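Local coordinates for glycosyl hydrolase family 88 (Pedobacter heparinus, PDB 3WIW), which probably hydrolyses the unsaturated glucuronyl residue from oligosaccharides released from heparin, as an alpha6/alpha6-barrel enzyme of glycoside hydrolase family 88, at residues 46-57 with 67-78; 301-309 with 357-365. One frame throughout, in Å; residues are numbered along the deposited sequence.

Contact 1 (46-57 with 67-78)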
loop_
_atom_site.group_PDB
_atom_site.type_symbol
_atom_site.label_atom_id
_atom_site.label_comp_id
_atom_site.label_asym_id
_atom_site.label_seq_id
_atom_site.Cartn_x
_atom_site.Cartn_y
_atom_site.Cartn_z
ATOM N N ALA A 46 8.457 -19.214 1.659
ATOM C CA ALA A 46 8.902 -18.057 2.436
ATOM C C ALA A 46 8.665 -18.264 3.935
ATOM O O ALA A 46 9.551 -18.012 4.762
ATOM C CB ALA A 46 8.202 -16.803 1.961
ATOM N N ALA A 47 7.469 -18.723 4.290
ATOM C CA ALA A 47 7.127 -18.877 5.710
ATOM C C ALA A 47 7.943 -19.995 6.383
ATOM O O ALA A 47 8.151 -19.972 7.586
ATOM C CB ALA A 47 5.637 -19.109 5.865
ATOM N N GLN A 48 8.394 -20.975 5.595
ATOM C CA GLN A 48 9.266 -22.057 6.061
ATOM C C GLN A 48 10.699 -21.568 6.244
ATOM O O GLN A 48 11.454 -22.107 7.049
ATOM C CB GLN A 48 9.266 -23.204 5.043
ATOM C CG GLN A 48 7.963 -24.008 5.010
ATOM C CD GLN A 48 7.820 -24.904 3.791
ATOM O OE1 GLN A 48 8.592 -24.819 2.824
ATOM N NE2 GLN A 48 6.813 -25.761 3.823
ATOM N N THR A 49 11.072 -20.550 5.482
ATOM C CA THR A 49 12.461 -20.107 5.410
ATOM C C THR A 49 12.796 -18.937 6.358
ATOM O O THR A 49 13.808 -18.974 7.080
ATOM C CB THR A 49 12.793 -19.725 3.951
ATOM O OG1 THR A 49 12.632 -20.878 3.118
ATOM C CG2 THR A 49 14.213 -19.239 3.814
ATOM N N TYR A 50 11.978 -17.885 6.331
ATOM C CA TYR A 50 12.194 -16.713 7.170
ATOM C C TYR A 50 11.707 -16.940 8.598
ATOM O O TYR A 50 10.956 -17.890 8.878
ATOM C CB TYR A 50 11.553 -15.457 6.517
ATOM C CG TYR A 50 12.067 -15.277 5.109
ATOM C CD1 TYR A 50 13.403 -14.993 4.888
ATOM C CD2 TYR A 50 11.239 -15.454 4.001
ATOM C CE1 TYR A 50 13.914 -14.885 3.614
ATOM C CE2 TYR A 50 11.748 -15.353 2.693
ATOM C CZ TYR A 50 13.090 -15.069 2.522
ATOM O OH TYR A 50 13.627 -14.982 1.256
ATOM N N THR A 51 12.158 -16.082 9.500
ATOM C CA THR A 51 11.848 -16.195 10.922
ATOM C C THR A 51 10.882 -15.081 11.334
ATOM O O THR A 51 11.119 -13.901 11.040
ATOM C CB THR A 51 13.134 -16.046 11.735
ATOM O OG1 THR A 51 14.094 -17.024 11.302
ATOM C CG2 THR A 51 12.849 -16.254 13.216
ATOM N N PRO A 52 9.795 -15.446 12.043
ATOM C CA PRO A 52 8.866 -14.410 12.515
ATOM C C PRO A 52 9.608 -13.318 13.286
ATOM O O PRO A 52 10.495 -13.602 14.105
ATOM C CB PRO A 52 7.888 -15.189 13.413
ATOM C CG PRO A 52 7.882 -16.565 12.778
ATOM C CD PRO A 52 9.314 -16.814 12.340
ATOM N N GLY A 53 9.273 -12.068 12.971
ATOM C CA GLY A 53 9.934 -10.918 13.572
ATOM C C GLY A 53 11.098 -10.375 12.750
ATOM O O GLY A 53 11.662 -9.329 13.086
ATOM N N MET A 54 11.471 -11.095 11.689
ATOM C CA MET A 54 12.508 -10.658 10.763
ATOM C C MET A 54 11.984 -10.921 9.353
ATOM O O MET A 54 12.391 -11.856 8.676
ATOM C CB MET A 54 13.815 -11.413 11.030
ATOM C CG MET A 54 14.490 -11.024 12.340
ATOM S SD MET A 54 15.028 -9.300 12.357
ATOM C CE MET A 54 16.608 -9.398 11.528
ATOM N N ASN A 55 11.064 -10.078 8.920
ATOM C CA ASN A 55 10.304 -10.356 7.715
ATOM C C ASN A 55 11.067 -10.063 6.438
ATOM O O ASN A 55 11.875 -9.139 6.391
ATOM C CB ASN A 55 9.008 -9.562 7.762
ATOM C CG ASN A 55 8.137 -10.007 8.899
ATOM O OD1 ASN A 55 7.677 -11.151 8.907
ATOM N ND2 ASN A 55 7.973 -9.160 9.904
ATOM N N PRO A 56 10.823 -10.848 5.384
ATOM C CA PRO A 56 11.517 -10.558 4.120
ATOM C C PRO A 56 11.040 -9.235 3.533
ATOM O O PRO A 56 9.831 -8.998 3.453
ATOM C CB PRO A 56 11.111 -11.741 3.240
ATOM C CG PRO A 56 9.789 -12.162 3.759
ATOM C CD PRO A 56 9.865 -11.963 5.254
ATOM N N ARG A 57 11.989 -8.381 3.139
ATOM C CA ARG A 57 11.663 -7.077 2.578
ATOM C C ARG A 57 12.008 -6.927 1.094
ATOM O O ARG A 57 11.164 -6.545 0.302
ATOM C CB ARG A 57 12.347 -5.962 3.375
ATOM C CG ARG A 57 12.154 -4.577 2.766
ATOM C CD ARG A 57 12.687 -3.461 3.674
ATOM N NE ARG A 57 12.883 -2.229 2.928
ATOM C CZ ARG A 57 12.908 -1.000 3.429
ATOM N NH1 ARG A 57 12.638 -0.790 4.727
ATOM N NH2 ARG A 57 13.154 0.032 2.615
ATOM N N LEU A 67 16.082 -7.942 5.432
ATOM C CA LEU A 67 15.029 -8.293 6.382
ATOM C C LEU A 67 14.481 -7.057 7.105
ATOM O O LEU A 67 15.199 -6.062 7.293
ATOM C CB LEU A 67 15.546 -9.317 7.416
ATOM C CG LEU A 67 16.124 -10.608 6.831
ATOM C CD1 LEU A 67 16.764 -11.451 7.908
ATOM C CD2 LEU A 67 15.024 -11.376 6.107
ATOM N N ALA A 68 13.215 -7.140 7.512
ATOM C CA ALA A 68 12.498 -6.046 8.154
ATOM C C ALA A 68 12.148 -6.456 9.588
ATOM O O ALA A 68 11.174 -7.174 9.818
ATOM C CB ALA A 68 11.235 -5.736 7.383
ATOM N N PRO A 69 12.936 -6.002 10.569
ATOM C CA PRO A 69 12.575 -6.212 11.980
ATOM C C PRO A 69 11.339 -5.361 12.363
ATOM O O PRO A 69 10.818 -4.600 11.546
ATOM C CB PRO A 69 13.838 -5.744 12.725
ATOM C CG PRO A 69 14.389 -4.672 11.835
ATOM C CD PRO A 69 14.138 -5.155 10.417
ATOM N N PRO A 70 10.870 -5.467 13.617
ATOM C CA PRO A 70 9.587 -4.821 13.945
ATOM C C PRO A 70 9.563 -3.301 13.809
ATOM O O PRO A 70 8.493 -2.740 13.621
ATOM C CB PRO A 70 9.335 -5.269 15.388
ATOM C CG PRO A 70 10.032 -6.631 15.462
ATOM C CD PRO A 70 11.294 -6.414 14.672
ATOM N N ARG A 71 10.728 -2.660 13.885
ATOM C CA ARG A 71 10.830 -1.210 13.715
ATOM C C ARG A 71 10.716 -0.749 12.259
ATOM O O ARG A 71 10.506 0.433 11.985
ATOM C CB ARG A 71 12.165 -0.717 14.272
ATOM C CG ARG A 71 13.350 -1.158 13.440
ATOM C CD ARG A 71 14.630 -0.475 13.869
ATOM N NE ARG A 71 15.768 -1.011 13.135
ATOM C CZ ARG A 71 16.413 -2.124 13.470
ATOM N NH1 ARG A 71 17.440 -2.541 12.744
ATOM N NH2 ARG A 71 16.029 -2.821 14.532
ATOM N N ASP A 72 10.872 -1.678 11.327
ATOM C CA ASP A 72 10.919 -1.348 9.891
ATOM C C ASP A 72 9.511 -1.090 9.361
ATOM O O ASP A 72 8.597 -1.887 9.593
ATOM C CB ASP A 72 11.585 -2.521 9.164
ATOM C CG ASP A 72 11.771 -2.304 7.679
ATOM O OD1 ASP A 72 10.775 -2.261 6.947
ATOM O OD2 ASP A 72 12.936 -2.292 7.227
ATOM N N TRP A 73 9.329 -0.014 8.598
ATOM C CA TRP A 73 7.986 0.357 8.154
ATOM C C TRP A 73 7.296 -0.688 7.275
ATOM O O TRP A 73 6.061 -0.665 7.133
ATOM C CB TRP A 73 8.000 1.699 7.430
ATOM C CG TRP A 73 8.460 1.661 5.981
ATOM C CD1 TRP A 73 9.740 1.770 5.524
ATOM C CD2 TRP A 73 7.622 1.559 4.819
ATOM N NE1 TRP A 73 9.750 1.754 4.132
ATOM C CE2 TRP A 73 8.460 1.625 3.681
ATOM C CE3 TRP A 73 6.238 1.431 4.633
ATOM C CZ2 TRP A 73 7.963 1.552 2.370
ATOM C CZ3 TRP A 73 5.740 1.360 3.339
ATOM C CH2 TRP A 73 6.605 1.416 2.216
ATOM N N THR A 74 8.076 -1.588 6.671
ATOM C CA THR A 74 7.515 -2.592 5.792
ATOM C C THR A 74 7.251 -3.904 6.515
ATOM O O THR A 74 6.819 -4.850 5.883
ATOM C CB THR A 74 8.452 -2.926 4.590
ATOM O OG1 THR A 74 9.549 -3.733 5.051
ATOM C CG2 THR A 74 8.973 -1.657 3.896
ATOM N N THR A 75 7.479 -3.968 7.832
ATOM C CA THR A 75 7.521 -5.260 8.496
ATOM C C THR A 75 6.158 -5.990 8.513
ATOM O O THR A 75 6.101 -7.223 8.589
ATOM C CB THR A 75 8.106 -5.105 9.911
ATOM O OG1 THR A 75 8.511 -6.386 10.393
ATOM C CG2 THR A 75 7.097 -4.482 10.873
ATOM N N GLY A 76 5.063 -5.239 8.467
ATOM C CA GLY A 76 3.738 -5.831 8.491
ATOM C C GLY A 76 3.281 -6.438 7.184
ATOM O O GLY A 76 2.294 -7.191 7.188
ATOM N N PHE A 77 3.939 -6.126 6.058
ATOM C CA PHE A 77 3.435 -6.582 4.768
ATOM C C PHE A 77 3.478 -8.096 4.577
ATOM O O PHE A 77 2.511 -8.669 4.106
ATOM C CB PHE A 77 4.151 -5.889 3.607
ATOM C CG PHE A 77 3.812 -4.425 3.503
ATOM C CD1 PHE A 77 2.509 -4.018 3.184
ATOM C CD2 PHE A 77 4.787 -3.458 3.720
ATOM C CE1 PHE A 77 2.182 -2.671 3.047
ATOM C CE2 PHE A 77 4.474 -2.098 3.607
ATOM C CZ PHE A 77 3.164 -1.699 3.284
ATOM N N PHE A 78 4.579 -8.757 4.936
ATOM C CA PHE A 78 4.680 -10.207 4.744
ATOM C C PHE A 78 3.581 -10.988 5.499
ATOM O O PHE A 78 2.885 -11.787 4.875
ATOM C CB PHE A 78 6.065 -10.716 5.078
ATOM C CG PHE A 78 6.219 -12.190 4.875
ATOM C CD1 PHE A 78 6.146 -12.744 3.594
ATOM C CD2 PHE A 78 6.433 -13.026 5.954
ATOM C CE1 PHE A 78 6.290 -14.105 3.405
ATOM C CE2 PHE A 78 6.580 -14.391 5.783
ATOM C CZ PHE A 78 6.512 -14.943 4.505
#
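Arg57 leaves its backbone with CG opposite N (chi1 175°) and, extended as far as NE, carries its guanidinium along Thr74 to Asp72. NH1 of Arg57 meets Asp72 OD2 at 2.9 Å in a salt bridge, from the syn side of that oxygen but tilted out of the carboxylate plane, the two flat groups standing nearly perpendicular, 86° apart. Thr74 CG2 lies over one guanidinium face; NE turns to a second acid, Glu369. Asp72 OD1 accepts from Thr74 N, an Asx turn, and from Thr74 OG1; the two bonds together hold the carboxylate in place for Arg57.

Phe78, also anti at chi1 (-179°), turns one face of its ring to Pro56, whose CG stands 3.8 Å from the ring centroid in a CH-pi contact. Ala46 CB packs obliquely against the same ring, 3.6 Å from Phe78 CZ.

Between these two points runs the antiparallel ladder, with Ala68 N giving to Asn55 O at 2.7 Å. Ala68 O takes Asn55 N and Thr75 OG1 from opposite faces of its plane, and Asn55 ND2 binds Thr75 OG1 at 2.9 Å.

The hairpin 55-59/65-68 is thus tied to helices 30-49 and 77-89; Phe101 of helix 92-103 meets Phe78 edge-to-face, and helix 375-392 touches Arg57 and Thr74.

Contact 2 (301-309 with 357-365)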
loop_
_atom_site.group_PDB
_atom_site.type_symbol
_atom_site.label_atom_id
_atom_site.label_comp_id
_atom_site.label_asym_id
_atom_site.label_seq_id
_atom_site.Cartn_x
_atom_site.Cartn_y
_atom_site.Cartn_z
ATOM N N ARG A 301 13.679 3.570 -21.350
ATOM C CA ARG A 301 14.638 2.816 -20.546
ATOM C C ARG A 301 14.537 3.042 -19.040
ATOM O O ARG A 301 15.268 2.425 -18.265
ATOM C CB ARG A 301 16.060 3.107 -21.003
ATOM C CG ARG A 301 16.382 2.507 -22.378
ATOM C CD ARG A 301 17.850 2.682 -22.757
ATOM N NE ARG A 301 18.752 2.115 -21.748
ATOM C CZ ARG A 301 20.057 2.371 -21.702
ATOM N NH1 ARG A 301 20.822 1.816 -20.773
ATOM N NH2 ARG A 301 20.597 3.183 -22.599
ATOM N N SER A 302 13.641 3.918 -18.607
ATOM C CA SER A 302 13.491 4.196 -17.183
ATOM C C SER A 302 13.018 2.937 -16.434
ATOM O O SER A 302 12.118 2.231 -16.911
ATOM C CB SER A 302 12.476 5.315 -17.031
ATOM O OG SER A 302 12.159 5.497 -15.679
ATOM N N PRO A 303 13.603 2.650 -15.249
ATOM C CA PRO A 303 13.094 1.522 -14.448
ATOM C C PRO A 303 11.602 1.645 -14.147
ATOM O O PRO A 303 11.101 2.736 -13.810
ATOM C CB PRO A 303 13.899 1.625 -13.153
ATOM C CG PRO A 303 15.167 2.290 -13.578
ATOM C CD PRO A 303 14.773 3.284 -14.633
ATOM N N ARG A 304 10.890 0.525 -14.275
ATOM C CA ARG A 304 9.467 0.446 -13.896
ATOM C C ARG A 304 9.314 0.186 -12.405
ATOM O O ARG A 304 10.246 -0.285 -11.743
ATOM C CB ARG A 304 8.788 -0.707 -14.643
ATOM C CG ARG A 304 9.009 -0.649 -16.141
ATOM C CD ARG A 304 8.550 0.693 -16.747
ATOM N NE ARG A 304 8.503 0.563 -18.197
ATOM C CZ ARG A 304 7.521 -0.051 -18.869
ATOM N NH1 ARG A 304 7.612 -0.226 -20.194
ATOM N NH2 ARG A 304 6.466 -0.531 -18.220
ATOM N N ASP A 305 8.134 0.467 -11.878
ATOM C CA ASP A 305 7.897 0.191 -10.468
ATOM C C ASP A 305 6.637 -0.653 -10.328
ATOM O O ASP A 305 5.488 -0.124 -10.293
ATOM C CB ASP A 305 7.775 1.505 -9.681
ATOM C CG ASP A 305 7.562 1.278 -8.196
ATOM O OD1 ASP A 305 7.876 0.152 -7.708
ATOM O OD2 ASP A 305 7.092 2.216 -7.504
ATOM N N ALA A 306 6.848 -1.964 -10.217
ATOM C CA ALA A 306 5.734 -2.892 -10.086
ATOM C C ALA A 306 4.871 -2.573 -8.861
ATOM O O ALA A 306 3.659 -2.766 -8.912
ATOM C CB ALA A 306 6.218 -4.328 -10.020
ATOM N N SER A 307 5.462 -2.093 -7.758
ATOM C CA SER A 307 4.684 -1.825 -6.547
ATOM C C SER A 307 3.623 -0.765 -6.833
ATOM O O SER A 307 2.471 -0.900 -6.407
ATOM C CB SER A 307 5.600 -1.422 -5.388
ATOM O OG SER A 307 6.161 -0.133 -5.555
ATOM N N ALA A 308 3.987 0.281 -7.576
ATOM C CA ALA A 308 3.014 1.305 -7.959
ATOM C C ALA A 308 1.890 0.685 -8.792
ATOM O O ALA A 308 0.711 1.031 -8.610
ATOM C CB ALA A 308 3.688 2.447 -8.713
ATOM N N ALA A 309 2.249 -0.173 -9.760
ATOM C CA ALA A 309 1.241 -0.849 -10.589
ATOM C C ALA A 309 0.282 -1.651 -9.718
ATOM O O ALA A 309 -0.923 -1.621 -9.963
ATOM C CB ALA A 309 1.887 -1.762 -11.599
ATOM N N LEU A 357 6.430 -11.031 -6.891
ATOM C CA LEU A 357 6.699 -10.165 -8.039
ATOM C C LEU A 357 8.148 -9.698 -8.094
ATOM O O LEU A 357 8.876 -9.714 -7.090
ATOM C CB LEU A 357 5.815 -8.928 -7.985
ATOM C CG LEU A 357 4.312 -9.132 -8.139
ATOM C CD1 LEU A 357 3.617 -7.769 -8.156
ATOM C CD2 LEU A 357 3.986 -9.912 -9.394
ATOM N N LYS A 358 8.545 -9.274 -9.290
ATOM C CA LYS A 358 9.848 -8.654 -9.532
ATOM C C LYS A 358 9.687 -7.171 -9.884
ATOM O O LYS A 358 8.566 -6.683 -10.081
ATOM C CB LYS A 358 10.517 -9.372 -10.698
ATOM C CG LYS A 358 10.814 -10.834 -10.390
ATOM C CD LYS A 358 11.335 -11.593 -11.622
ATOM C CE LYS A 358 10.244 -11.870 -12.662
ATOM N NZ LYS A 358 10.835 -12.399 -13.939
ATOM N N HIS A 359 10.800 -6.441 -9.942
ATOM C CA HIS A 359 10.833 -5.118 -10.617
ATOM C C HIS A 359 10.105 -3.967 -9.914
ATOM O O HIS A 359 9.378 -3.215 -10.571
ATOM C CB HIS A 359 10.355 -5.194 -12.077
ATOM C CG HIS A 359 11.010 -6.271 -12.883
ATOM N ND1 HIS A 359 12.378 -6.400 -13.000
ATOM C CD2 HIS A 359 10.471 -7.260 -13.635
ATOM C CE1 HIS A 359 12.652 -7.422 -13.796
ATOM N NE2 HIS A 359 11.507 -7.977 -14.170
ATOM N N SER A 360 10.279 -3.838 -8.599
ATOM C CA SER A 360 9.894 -2.605 -7.906
ATOM C C SER A 360 11.087 -1.676 -7.707
ATOM O O SER A 360 12.245 -2.096 -7.848
ATOM C CB SER A 360 9.225 -2.895 -6.560
ATOM O OG SER A 360 7.936 -3.433 -6.780
ATOM N N VAL A 361 10.792 -0.415 -7.389
ATOM C CA VAL A 361 11.851 0.567 -7.122
ATOM C C VAL A 361 11.534 1.255 -5.798
ATOM O O VAL A 361 10.501 1.948 -5.683
ATOM C CB VAL A 361 11.927 1.622 -8.251
ATOM C CG1 VAL A 361 12.937 2.732 -7.903
ATOM C CG2 VAL A 361 12.304 0.980 -9.581
ATOM N N GLY A 362 12.412 1.072 -4.805
ATOM C CA GLY A 362 12.212 1.690 -3.503
ATOM C C GLY A 362 12.472 3.190 -3.522
ATOM O O GLY A 362 11.565 3.996 -3.294
ATOM N N ALA A 363 13.718 3.590 -3.787
ATOM C CA ALA A 363 14.087 5.005 -3.770
ATOM C C ALA A 363 15.260 5.215 -4.714
ATOM O O ALA A 363 16.437 5.138 -4.318
ATOM C CB ALA A 363 14.405 5.487 -2.318
ATOM N N LEU A 364 14.954 5.515 -5.975
ATOM C CA LEU A 364 15.980 5.473 -7.016
ATOM C C LEU A 364 17.089 6.500 -6.788
ATOM O O LEU A 364 18.270 6.198 -6.966
ATOM C CB LEU A 364 15.344 5.660 -8.391
ATOM C CG LEU A 364 16.279 5.368 -9.554
ATOM C CD1 LEU A 364 15.529 4.528 -10.584
ATOM C CD2 LEU A 364 16.771 6.650 -10.145
ATOM N N LEU A 365 16.718 7.713 -6.380
ATOM C CA LEU A 365 17.726 8.759 -6.213
ATOM C C LEU A 365 18.623 8.513 -5.003
ATOM O O LEU A 365 19.631 9.203 -4.825
ATOM C CB LEU A 365 17.099 10.152 -6.135
ATOM C CG LEU A 365 16.370 10.645 -7.386
ATOM C CD1 LEU A 365 16.084 12.150 -7.299
ATOM C CD2 LEU A 365 17.093 10.338 -8.680
#
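Pro303 sets its ring against two apolar side chains, CG reaching Leu364 CD1 at 3.8 Å, crossing at about a right angle, and CB lying beside Val361 CG2. Next to this small apolar patch comes a helix N-cap: Asp305 stands just before helix 306-322 in the alpha6/alpha6-barrel, and its side chain also holds the short strand 360-361.

A chi1 of -179° turns the carboxylate away from its own backbone N and brings OD1 to Val361 N at 3.0 Å in a nearly straight bond, 164° at the hydrogen. That N-H comes from above the carboxylate plane, while Ser307 OG reaches the same oxygen from the opposite face, at 2.8 Å from Asp305 OD1 and on its syn side. A weak capping bond from Ser307 N adds to the grip. The other oxygen, OD2, forms a salt bridge with Arg246, a predicted substrate-binding residue that also bonds Val361 O, Gly362 O and Ser307 OG; Asp305 thus probably helps position that arginine. Replacing Asp305 by an alanine is likely to leave Val361 N and the first turn of the helix without their shared acceptor, and Arg246 without its charged mate.

Segment 357-365 adds groups of its own. Ser360 OG lies 3.0 Å from Ser307 N, a weak bond with a bent angle, and packs against Ser307 CB. Ala306 CB lies 3.3 Å from Lys358 O, and Ala306 N gives its hydrogen to His359 O at 2.8 Å, 27° off the carbonyl plane.

How the contacts relate
Both contacts are partly buried, contact 1 including the exposed Met54 while no touching residue of contact 2 is exposed; their centres are 20 Å apart and their nearest atoms about 6 Å, without touching. Contact 1 is the larger, burying 782 Å² against 379 Å², and mixes a strand ladder, an aromatic face and a salt bridge. Contact 2 relies more on single polar bonds at a helix start, with only a small apolar patch. They share no segment, yet helix 375-392 borders each, Tyr376 meeting Trp73 in one and Ser307 in the other. Contact 1 comes near the predicted nucleophile Asp116 through Trp73, contact 2 near a predicted substrate-binding arginine.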